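PDB 6IL9: fructuronate-tagaturonate epimerase UxaE from Cohnella laeviribosi in complex with 1 glycerol from Cohnella laeviribosi, which probably interconverts fructuronate and tagaturonate by epimerisation, as a zinc-binding enzyme built on a TIM barrel. Local coordinates for residues A[85-89]-A[264-268]; A[214-220]-A[232-237]; A[284-289]-A[332-338]. All blocks are in the same frame, centred on the assembly; numbering follows the deposited sequence.

Interaction 1 (A[85-89]-A[264-268])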
# COMPACT_ATOMS: atom_id res chain seq x y z
N GLN A 85 4.62 -13.70 -3.14
CA GLN A 85 6.04 -13.90 -3.43
C GLN A 85 6.79 -12.58 -3.39
O GLN A 85 6.23 -11.51 -3.67
CB GLN A 85 6.25 -14.56 -4.79
CG GLN A 85 5.93 -13.66 -5.97
CD GLN A 85 6.50 -14.19 -7.27
OE1 GLN A 85 5.89 -15.02 -7.93
NE2 GLN A 85 7.70 -13.72 -7.63
N ALA A 86 8.06 -12.66 -3.04
CA ALA A 86 8.96 -11.52 -3.17
C ALA A 86 9.35 -11.34 -4.63
O ALA A 86 9.26 -12.26 -5.43
CB ALA A 86 10.21 -11.73 -2.31
N PHE A 87 9.81 -10.13 -4.97
CA PHE A 87 10.14 -9.83 -6.36
C PHE A 87 11.59 -9.40 -6.59
O PHE A 87 12.03 -9.39 -7.74
CB PHE A 87 9.22 -8.73 -6.90
CG PHE A 87 7.82 -9.21 -7.12
CD1 PHE A 87 7.55 -10.12 -8.13
CD2 PHE A 87 6.80 -8.82 -6.27
CE1 PHE A 87 6.25 -10.61 -8.32
CE2 PHE A 87 5.51 -9.31 -6.44
CZ PHE A 87 5.24 -10.19 -7.46
N GLY A 88 12.33 -9.06 -5.55
CA GLY A 88 13.65 -8.50 -5.76
C GLY A 88 13.55 -7.08 -6.30
O GLY A 88 12.47 -6.51 -6.44
N LYS A 89 14.71 -6.49 -6.62
CA LYS A 89 14.78 -5.05 -6.80
C LYS A 89 14.99 -4.60 -8.25
O LYS A 89 15.24 -3.41 -8.48
CB LYS A 89 15.87 -4.47 -5.89
CG LYS A 89 17.25 -5.07 -6.09
CD LYS A 89 18.19 -4.71 -4.94
CE LYS A 89 18.14 -5.75 -3.85
NZ LYS A 89 19.09 -5.44 -2.75
N ARG A 264 13.51 -17.20 4.06
CA ARG A 264 12.90 -17.08 2.74
C ARG A 264 13.20 -15.67 2.26
O ARG A 264 13.62 -14.81 3.04
CB ARG A 264 11.39 -17.36 2.79
CG ARG A 264 10.64 -16.43 3.74
CD ARG A 264 9.20 -16.91 3.97
NE ARG A 264 8.48 -16.05 4.91
CZ ARG A 264 7.88 -14.91 4.55
NH1 ARG A 264 7.93 -14.51 3.29
NH2 ARG A 264 7.24 -14.18 5.46
N ALA A 265 12.98 -15.43 0.97
CA ALA A 265 13.22 -14.12 0.39
C ALA A 265 12.22 -13.09 0.93
O ALA A 265 11.01 -13.35 0.95
CB ALA A 265 13.14 -14.19 -1.13
N VAL A 266 12.73 -11.93 1.33
CA VAL A 266 11.91 -10.84 1.85
C VAL A 266 12.41 -9.54 1.24
O VAL A 266 13.62 -9.28 1.24
CB VAL A 266 11.95 -10.75 3.39
CG1 VAL A 266 11.31 -9.46 3.88
CG2 VAL A 266 11.26 -11.96 4.03
N ASP A 267 11.50 -8.74 0.71
CA ASP A 267 11.86 -7.44 0.17
C ASP A 267 11.74 -6.42 1.29
O ASP A 267 10.65 -6.21 1.82
CB ASP A 267 10.94 -7.08 -1.00
CG ASP A 267 11.18 -7.95 -2.22
OD1 ASP A 267 12.33 -8.41 -2.44
OD2 ASP A 267 10.22 -8.16 -2.97
N PHE A 268 12.87 -5.82 1.65
CA PHE A 268 12.99 -4.95 2.83
C PHE A 268 12.96 -3.51 2.36
O PHE A 268 13.88 -3.07 1.67
CB PHE A 268 14.29 -5.30 3.55
CG PHE A 268 14.52 -4.56 4.84
CD1 PHE A 268 13.53 -4.44 5.80
CD2 PHE A 268 15.79 -4.02 5.11
CE1 PHE A 268 13.78 -3.77 7.01
CE2 PHE A 268 16.05 -3.36 6.31
CZ PHE A 268 15.04 -3.23 7.26
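A small polar contact near the surface joins the loop before the first TIM-barrel strand to the start of strand 267-271: the carboxylate of D267, a buried residue, accepts the successive backbone N-H groups of F87 and G88. The firmer bond is nearly straight: F87 N lies 2.8 Å from D267 OD2, with an angle of 177° at the hydrogen, and it uses the syn lone pair of that oxygen. G88 N turns to the other oxygen, 3.2 Å from D267 OD1, again on the syn side but 20° out of the carboxylate plane, and keeps a weak second bond to OD2. Both oxygens are thereby engaged, which fixes the rotation of the carboxylate. With chi1 at -69°, CG of D267 stands beside its own backbone N and opposite its carbonyl carbon, and this carries the group across to the loop. A86 fills the ground next to the bonds: its CB packs 3.6 Å from D267 OD2 and 4.0 Å from A265 CB. G88 has a positive phi, a backbone shape that suits a residue without a side chain. With an alanine here in place of D267, the N-H groups of F87 and G88 would probably lose their acceptor, and the loop would be less firmly held to the strand.

Around this contact, strand 267-271 runs on into the barrel, and the backbone of D267 is hydrogen-bonded to T177 and L179, just before and within strand 178-182. The ring of F87 stacks on H117 at the start of strand 117-124, while K89 forms a salt bridge with D297, which lies shortly before strand 300-302.

Interaction 2 (A[214-220]-A[232-237])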
# COMPACT_ATOMS: atom_id res chain seq x y z
N TYR A 214 32.82 8.19 10.90
CA TYR A 214 32.16 9.03 9.91
C TYR A 214 33.13 9.99 9.26
O TYR A 214 33.08 10.21 8.04
CB TYR A 214 30.99 9.78 10.54
CG TYR A 214 29.75 8.92 10.61
CD1 TYR A 214 28.96 8.73 9.49
CD2 TYR A 214 29.40 8.25 11.78
CE1 TYR A 214 27.84 7.94 9.53
CE2 TYR A 214 28.27 7.44 11.82
CZ TYR A 214 27.50 7.29 10.69
OH TYR A 214 26.36 6.50 10.70
N GLU A 215 34.04 10.58 10.04
CA GLU A 215 34.95 11.55 9.46
C GLU A 215 35.93 10.89 8.49
O GLU A 215 36.19 11.43 7.41
CB GLU A 215 35.67 12.32 10.57
CG GLU A 215 34.74 13.28 11.27
CD GLU A 215 35.26 13.74 12.61
OE1 GLU A 215 34.44 14.17 13.45
OE2 GLU A 215 36.48 13.66 12.82
N ALA A 216 36.45 9.71 8.85
CA ALA A 216 37.39 9.02 7.96
C ALA A 216 36.73 8.60 6.65
O ALA A 216 37.42 8.46 5.63
CB ALA A 216 37.97 7.80 8.66
N LYS A 217 35.42 8.41 6.65
CA LYS A 217 34.73 7.94 5.46
C LYS A 217 34.16 9.07 4.60
O LYS A 217 34.12 8.93 3.37
CB LYS A 217 33.60 6.98 5.86
CG LYS A 217 32.82 6.38 4.72
CD LYS A 217 31.82 5.35 5.21
CE LYS A 217 31.07 4.69 4.06
NZ LYS A 217 30.11 3.66 4.58
N TYR A 218 33.73 10.18 5.20
CA TYR A 218 32.99 11.22 4.49
C TYR A 218 33.62 12.61 4.52
O TYR A 218 33.40 13.38 3.59
CB TYR A 218 31.57 11.38 5.05
CG TYR A 218 30.71 10.15 4.95
CD1 TYR A 218 30.00 9.86 3.79
CD2 TYR A 218 30.60 9.27 6.03
CE1 TYR A 218 29.20 8.73 3.70
CE2 TYR A 218 29.81 8.14 5.95
CZ TYR A 218 29.11 7.87 4.79
OH TYR A 218 28.33 6.74 4.71
N LEU A 219 34.36 12.97 5.57
CA LEU A 219 34.72 14.36 5.78
C LEU A 219 35.56 14.90 4.63
O LEU A 219 36.59 14.31 4.26
CB LEU A 219 35.47 14.53 7.11
CG LEU A 219 35.78 15.98 7.46
CD1 LEU A 219 34.50 16.75 7.59
CD2 LEU A 219 36.58 16.04 8.76
N ASP A 220 35.11 16.02 4.05
CA ASP A 220 35.82 16.70 2.97
C ASP A 220 36.04 15.79 1.76
O ASP A 220 36.96 16.00 0.97
CB ASP A 220 37.16 17.28 3.46
CG ASP A 220 36.97 18.32 4.53
OD1 ASP A 220 35.95 19.04 4.49
OD2 ASP A 220 37.83 18.42 5.44
N PHE A 232 30.80 16.20 1.28
CA PHE A 232 30.51 16.36 2.71
C PHE A 232 31.57 17.26 3.32
O PHE A 232 32.75 16.91 3.34
CB PHE A 232 30.47 15.02 3.42
CG PHE A 232 29.37 14.12 2.95
CD1 PHE A 232 29.58 13.27 1.88
CD2 PHE A 232 28.14 14.12 3.58
CE1 PHE A 232 28.57 12.44 1.44
CE2 PHE A 232 27.11 13.29 3.14
CZ PHE A 232 27.34 12.45 2.07
N ASP A 233 31.15 18.43 3.80
CA ASP A 233 31.98 19.20 4.70
C ASP A 233 31.57 18.88 6.14
O ASP A 233 30.63 18.12 6.38
CB ASP A 233 31.89 20.69 4.38
CG ASP A 233 30.50 21.25 4.57
OD1 ASP A 233 29.58 20.48 4.91
OD2 ASP A 233 30.31 22.47 4.37
N ALA A 234 32.28 19.46 7.11
CA ALA A 234 32.03 19.10 8.50
C ALA A 234 30.60 19.43 8.91
O ALA A 234 29.93 18.61 9.56
CB ALA A 234 33.03 19.80 9.42
N ALA A 235 30.10 20.61 8.52
CA ALA A 235 28.78 21.03 8.96
C ALA A 235 27.68 20.10 8.44
O ALA A 235 26.76 19.75 9.19
CB ALA A 235 28.52 22.47 8.52
N THR A 236 27.75 19.72 7.17
CA THR A 236 26.73 18.81 6.63
C THR A 236 26.87 17.41 7.22
O THR A 236 25.87 16.79 7.59
CB THR A 236 26.81 18.77 5.11
OG1 THR A 236 28.13 18.40 4.70
CG2 THR A 236 26.48 20.14 4.53
N LEU A 237 28.11 16.92 7.34
CA LEU A 237 28.34 15.59 7.92
C LEU A 237 27.81 15.50 9.35
O LEU A 237 27.11 14.55 9.70
CB LEU A 237 29.83 15.25 7.87
CG LEU A 237 30.24 13.87 8.42
CD1 LEU A 237 29.46 12.77 7.72
CD2 LEU A 237 31.73 13.61 8.30
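Y218 turns the edge of its ring toward the face of F232, and the two side chains run side by side, pointing the same way. This is a T-shaped pair with ring centroids 5.1 Å apart and planes at 66°. The touching atom is Y218 CD1, which stands over one face of F232, displaced toward its rim, and comes within 3.8 Å of F232 CE1. F232 is also held close to the backbone at the helix end, its CB 3.4 Å from the carbonyl O of Y218.

L237 meets Y218 quite differently, crossing it at about a right angle. The CD1 methyl of L237 presses on Y218 CB at 3.7 Å, while its CD2 methyl lies against Y214 O and L219 N. CG of L237 lies anti to the backbone N (chi1 -179°), which sends both methyls out from helix 234-259 against the last turn of helix 208-218. L219 packs back against the start of the second helix, its CD1 3.5 Å from A234 CA.

Polar bonds lie at the base of the hairpin and at the start of the second helix. D220 N makes a weak, bent bond to F232 O, at 2.6 Å. D233 is the N-cap of helix 234-259: its OD1 accepts from T236 N at 3.0 Å and also from T236 OG1, so one oxygen serves two donors. Farther along, the hydroxyl of Y218 is hydrogen-bonded to E290 on helix 281-293, which lies against this corner; Y214 and L237 also touch that helix.

Together these contacts close an excursion in which a two-stranded antiparallel hairpin (221-225, 228-232) links helices 208-218 and 234-259, inserted between the fourth and fifth strands of the TIM barrel.

Interaction 3 (A[284-289]-A[332-338])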
# COMPACT_ATOMS: atom_id res chain seq x y z
N HIS A 284 20.58 11.02 2.06
CA HIS A 284 20.21 9.73 1.47
C HIS A 284 21.46 8.91 1.14
O HIS A 284 21.54 7.72 1.47
CB HIS A 284 19.35 10.01 0.24
CG HIS A 284 18.98 8.80 -0.57
ND1 HIS A 284 18.39 8.92 -1.81
CD2 HIS A 284 19.11 7.48 -0.33
CE1 HIS A 284 18.16 7.71 -2.30
NE2 HIS A 284 18.59 6.82 -1.43
N PHE A 285 22.44 9.54 0.49
CA PHE A 285 23.69 8.85 0.19
C PHE A 285 24.34 8.29 1.45
O PHE A 285 24.80 7.15 1.47
CB PHE A 285 24.66 9.79 -0.53
CG PHE A 285 25.96 9.14 -0.89
CD1 PHE A 285 26.08 8.40 -2.06
CD2 PHE A 285 27.07 9.25 -0.06
CE1 PHE A 285 27.28 7.79 -2.40
CE2 PHE A 285 28.26 8.65 -0.39
CZ PHE A 285 28.37 7.90 -1.56
N LEU A 286 24.42 9.10 2.50
CA LEU A 286 25.09 8.64 3.72
C LEU A 286 24.35 7.46 4.34
O LEU A 286 24.97 6.47 4.74
CB LEU A 286 25.20 9.79 4.72
CG LEU A 286 25.87 9.46 6.06
CD1 LEU A 286 26.81 10.59 6.47
CD2 LEU A 286 24.82 9.25 7.14
N VAL A 287 23.02 7.54 4.42
CA VAL A 287 22.24 6.45 4.99
C VAL A 287 22.48 5.17 4.20
O VAL A 287 22.80 4.12 4.76
CB VAL A 287 20.74 6.82 5.03
CG1 VAL A 287 19.89 5.59 5.39
CG2 VAL A 287 20.50 7.97 6.00
N ALA A 288 22.36 5.26 2.87
CA ALA A 288 22.53 4.07 2.03
C ALA A 288 23.94 3.52 2.14
O ALA A 288 24.13 2.31 2.28
CB ALA A 288 22.20 4.41 0.57
N SER A 289 24.94 4.40 2.12
CA SER A 289 26.32 3.95 2.19
C SER A 289 26.58 3.20 3.48
O SER A 289 27.29 2.18 3.49
CB SER A 289 27.26 5.15 2.07
OG SER A 289 28.60 4.72 1.97
N ILE A 332 21.47 7.80 -6.71
CA ILE A 332 21.92 7.10 -5.51
C ILE A 332 21.35 5.70 -5.45
O ILE A 332 22.06 4.73 -5.16
CB ILE A 332 21.54 7.91 -4.25
CG1 ILE A 332 22.31 9.23 -4.24
CG2 ILE A 332 21.80 7.08 -2.98
CD1 ILE A 332 21.66 10.27 -3.32
N ALA A 333 20.04 5.57 -5.70
CA ALA A 333 19.42 4.25 -5.75
C ALA A 333 20.11 3.34 -6.77
O ALA A 333 20.35 2.16 -6.50
CB ALA A 333 17.94 4.37 -6.08
N ASP A 334 20.43 3.88 -7.95
CA ASP A 334 21.08 3.08 -8.98
C ASP A 334 22.47 2.65 -8.53
O ASP A 334 22.89 1.51 -8.76
CB ASP A 334 21.17 3.87 -10.29
CG ASP A 334 19.82 3.96 -11.03
OD1 ASP A 334 18.88 3.22 -10.70
OD2 ASP A 334 19.72 4.79 -11.97
N ARG A 335 23.19 3.56 -7.88
CA ARG A 335 24.54 3.26 -7.41
C ARG A 335 24.55 2.05 -6.49
O ARG A 335 25.40 1.16 -6.61
CB ARG A 335 25.12 4.49 -6.72
CG ARG A 335 26.15 4.22 -5.61
CD ARG A 335 27.53 3.96 -6.15
NE ARG A 335 28.51 3.73 -5.07
CZ ARG A 335 28.69 2.57 -4.44
NH1 ARG A 335 27.96 1.52 -4.77
NH2 ARG A 335 29.60 2.46 -3.48
N PHE A 336 23.59 1.98 -5.57
CA PHE A 336 23.58 0.97 -4.52
C PHE A 336 22.67 -0.22 -4.82
O PHE A 336 22.76 -1.24 -4.13
CB PHE A 336 23.18 1.60 -3.18
CG PHE A 336 24.22 2.54 -2.63
CD1 PHE A 336 25.47 2.06 -2.26
CD2 PHE A 336 23.97 3.89 -2.51
CE1 PHE A 336 26.45 2.92 -1.76
CE2 PHE A 336 24.93 4.75 -2.01
CZ PHE A 336 26.18 4.26 -1.64
N GLY A 337 21.78 -0.10 -5.82
CA GLY A 337 21.05 -1.23 -6.35
C GLY A 337 19.58 -1.32 -5.96
O GLY A 337 18.84 -2.09 -6.58
N TYR A 338 19.15 -0.61 -4.92
CA TYR A 338 17.75 -0.67 -4.51
C TYR A 338 16.95 0.32 -5.35
O TYR A 338 17.49 1.05 -6.18
CB TYR A 338 17.63 -0.37 -3.01
CG TYR A 338 18.23 0.95 -2.61
CD1 TYR A 338 17.52 2.14 -2.76
CD2 TYR A 338 19.52 1.02 -2.09
CE1 TYR A 338 18.08 3.35 -2.42
CE2 TYR A 338 20.08 2.22 -1.73
CZ TYR A 338 19.36 3.38 -1.91
OH TYR A 338 19.94 4.58 -1.56
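I332 lays its CG2 methyl over one face of the H284 imidazole, a CH-pi contact 3.7 Å from the ring centroid and 14° off the normal, where two nearly parallel outer helices of the TIM barrel pack together. Segments 284-289 and 332-336 run in the same direction, their axes 10.5 Å apart and inclined by 18°. CG of H284 lies anti to the backbone N (chi1 174°), which directs the ring toward the end of helix 319-336. There NE2 is joined edge-on by a 2.6 Å hydrogen bond to Y338 OH, an atom that also lies 3.1 Å from A288 CB. The CD1 methyl of I332 continues along the helix to F285, 4.1 Å from F285 CB. One turn on, A288 CB rests 3.6 Å from F336 CD2, and the F336 ring meets that of F285 obliquely, the two side chains crossing at about a right angle; CZ of F336 also reaches S289 CA.

Beyond this shell, R335 places CG over the centre of the F336 ring. V225, I230 and F232 of the two-stranded hairpin touch F285, whereas H329, a turn before I332, helps fix the imidazole: its ND1 is hydrogen-bonded to H284 ND1, while H284 NE2 bonds Y338 OH.

In the fold
From the N terminus, the chain passes the antiparallel sheet and reaches 85-89, the first half of interaction 1, just before the first barrel strand. Four barrel strands follow, then the excursion 208-259, where interaction 2 closes a short loop of eleven residues about the hairpin. Only afterwards does 264-268 complete interaction 1, so the long loop of interaction 1 encloses interaction 2 whole. Interaction 3 opens next, on helix 281-293 after strand 267-271, and closes at 332-338, in series with both. It touches each neighbour: K89 packs on G337 and Y338, and L237 meets L286. Barrel entry, outer helices and excursion are thereby linked, although interactions 1 and 2 stay about 15 Å apart at their nearest atoms.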